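Side-chain contact in Non-ribosomal peptide synthetase (Methanobrevibacter ruminantium, PDB 6VTJ), which probably carries a peptide on a phosphopantetheine arm and releases it by NAD(P)H-dependent reduction of the thioester: residues D236-G241 with F297-A302. Residues are numbered along the deposited sequence; the frame is centred on the assembly and turned at random.
Sequences DGVING and FLAERA
Val-238 and Ala-299 make the tighter of two apolar contacts between helices 229-246 and 291-308, with Val-238 CG2 3.9 Å from Ala-299 CB. Both valine branches share the work: Val-238 CG1 is 4.2 Å from Ala-299 CB and also lies against the carbonyl oxygen of Ala-299. This straddling follows from the valine torsion (chi1 165°), which sets CG1 anti to the backbone N and CG2 anti to the carbonyl carbon, so that the small alanine methyl faces the fork of the side chain. Branched, apolar valine suits this buried place because its two methyls meet that methyl together; alanine lets the backbones come close, Val-238 CA and Ala-299 CA being 6.2 Å apart. Both residues also touch Gln-255 of strand 252-258, and Val-238 touches Tyr-253 as well.

The second contact, looser, pairs the next residue of helix 229-246 with one three residues on in helix 291-308. Ile-239 is long enough to bring CG1 within 4.3 Å of Ala-302 CB, although its CB does not point there; short Ala-302 accommodates both Ile-239 and Leu-242.

The polar side chains work away from this seam: Glu-300 forms a salt bridge with Arg-317. Joined mainly by dispersion between aliphatic groups, with no hydrogen bond or salt bridge between them, the two segments depend on shape, and pack against strand 252-258, in the parallel part of the central sheet of the Rossmann-type reductase domain.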
loop_
_atom_site.group_PDB
_atom_site.type_symbol
_atom_site.label_atom_id
_atom_site.label_comp_id
_atom_site.label_asym_id
_atom_site.label_seq_id
_atom_site.Cartn_x
_atom_site.Cartn_y
_atom_site.Cartn_z
ATOM N N ASP A 236 7.772 -11.876 6.972
ATOM C CA ASP A 236 8.456 -13.160 6.826
ATOM C C ASP A 236 8.924 -13.374 5.390
ATOM O O ASP A 236 9.979 -13.971 5.159
ATOM C CB ASP A 236 7.547 -14.315 7.254
ATOM C CG ASP A 236 7.167 -14.273 8.755
ATOM O OD1 ASP A 236 7.828 -13.578 9.558
ATOM O OD2 ASP A 236 6.175 -14.939 9.130
ATOM N N GLY A 237 8.134 -12.930 4.406
ATOM C CA GLY A 237 8.552 -13.075 3.018
ATOM C C GLY A 237 9.786 -12.248 2.695
ATOM O O GLY A 237 10.656 -12.681 1.937
ATOM N N VAL A 238 9.882 -11.048 3.272
ATOM C CA VAL A 238 11.097 -10.256 3.118
ATOM C C VAL A 238 12.279 -10.947 3.801
ATOM O O VAL A 238 13.385 -11.012 3.247
ATOM C CB VAL A 238 10.872 -8.834 3.657
ATOM C CG1 VAL A 238 12.185 -8.129 3.838
ATOM C CG2 VAL A 238 9.975 -8.042 2.720
ATOM N N ILE A 239 12.075 -11.470 5.008
ATOM C CA ILE A 239 13.170 -12.154 5.692
ATOM C C ILE A 239 13.655 -13.334 4.864
ATOM O O ILE A 239 14.860 -13.530 4.682
ATOM C CB ILE A 239 12.739 -12.573 7.107
ATOM C CG1 ILE A 239 12.925 -11.379 8.049
ATOM C CG2 ILE A 239 13.561 -13.785 7.585
ATOM C CD1 ILE A 239 12.010 -11.350 9.238
ATOM N N ASN A 240 12.727 -14.116 4.318
ATOM C CA ASN A 240 13.110 -15.238 3.471
ATOM C C ASN A 240 13.877 -14.776 2.235
ATOM O O ASN A 240 14.872 -15.405 1.837
ATOM C CB ASN A 240 11.857 -16.013 3.073
ATOM C CG ASN A 240 11.151 -16.625 4.268
ATOM O OD1 ASN A 240 11.762 -16.885 5.308
ATOM N ND2 ASN A 240 9.855 -16.852 4.128
ATOM N N GLY A 241 13.428 -13.679 1.603
ATOM C CA GLY A 241 14.136 -13.186 0.431
ATOM C C GLY A 241 15.525 -12.680 0.760
ATOM O O GLY A 241 16.465 -12.860 -0.026
ATOM N N PHE A 297 7.251 -1.295 7.897
ATOM C CA PHE A 297 8.349 -0.766 8.693
ATOM C C PHE A 297 9.276 -1.882 9.164
ATOM O O PHE A 297 10.509 -1.740 9.117
ATOM C CB PHE A 297 7.799 0.015 9.891
ATOM C CG PHE A 297 8.845 0.355 10.920
ATOM C CD1 PHE A 297 9.124 -0.524 11.976
ATOM C CD2 PHE A 297 9.556 1.544 10.834
ATOM C CE1 PHE A 297 10.103 -0.225 12.918
ATOM C CE2 PHE A 297 10.532 1.857 11.782
ATOM C CZ PHE A 297 10.804 0.963 12.832
ATOM N N LEU A 298 8.699 -2.987 9.650
ATOM C CA LEU A 298 9.520 -4.106 10.118
ATOM C C LEU A 298 10.316 -4.706 8.967
ATOM O O LEU A 298 11.475 -5.109 9.136
ATOM C CB LEU A 298 8.629 -5.169 10.779
ATOM C CG LEU A 298 7.946 -4.761 12.099
ATOM C CD1 LEU A 298 6.968 -5.837 12.590
ATOM C CD2 LEU A 298 8.993 -4.445 13.176
ATOM N N ALA A 299 9.719 -4.747 7.778
ATOM C CA ALA A 299 10.465 -5.201 6.614
ATOM C C ALA A 299 11.644 -4.274 6.299
ATOM O O ALA A 299 12.756 -4.744 6.023
ATOM C CB ALA A 299 9.516 -5.317 5.432
ATOM N N GLU A 300 11.421 -2.956 6.342
ATOM C CA GLU A 300 12.502 -2.007 6.092
ATOM C C GLU A 300 13.638 -2.223 7.074
ATOM O O GLU A 300 14.814 -2.208 6.698
ATOM C CB GLU A 300 11.988 -0.564 6.188
ATOM C CG GLU A 300 11.252 -0.056 4.932
ATOM C CD GLU A 300 11.100 1.464 4.875
ATOM O OE1 GLU A 300 11.850 2.175 5.574
ATOM O OE2 GLU A 300 10.241 1.956 4.107
ATOM N N ARG A 301 13.299 -2.386 8.352
ATOM C CA ARG A 301 14.331 -2.600 9.365
ATOM C C ARG A 301 15.103 -3.892 9.116
ATOM O O ARG A 301 16.322 -3.933 9.301
ATOM C CB ARG A 301 13.710 -2.619 10.755
ATOM C CG ARG A 301 14.725 -2.595 11.885
ATOM C CD ARG A 301 14.005 -2.521 13.224
ATOM N NE ARG A 301 13.429 -3.808 13.589
ATOM C CZ ARG A 301 12.789 -4.050 14.728
ATOM N NH1 ARG A 301 12.614 -3.085 15.627
ATOM N NH2 ARG A 301 12.315 -5.267 14.962
ATOM N N ALA A 302 14.420 -4.960 8.690
ATOM C CA ALA A 302 15.144 -6.184 8.346
ATOM C C ALA A 302 16.106 -5.956 7.179
ATOM O O ALA A 302 17.251 -6.461 7.179
ATOM C CB ALA A 302 14.158 -7.302 8.020
#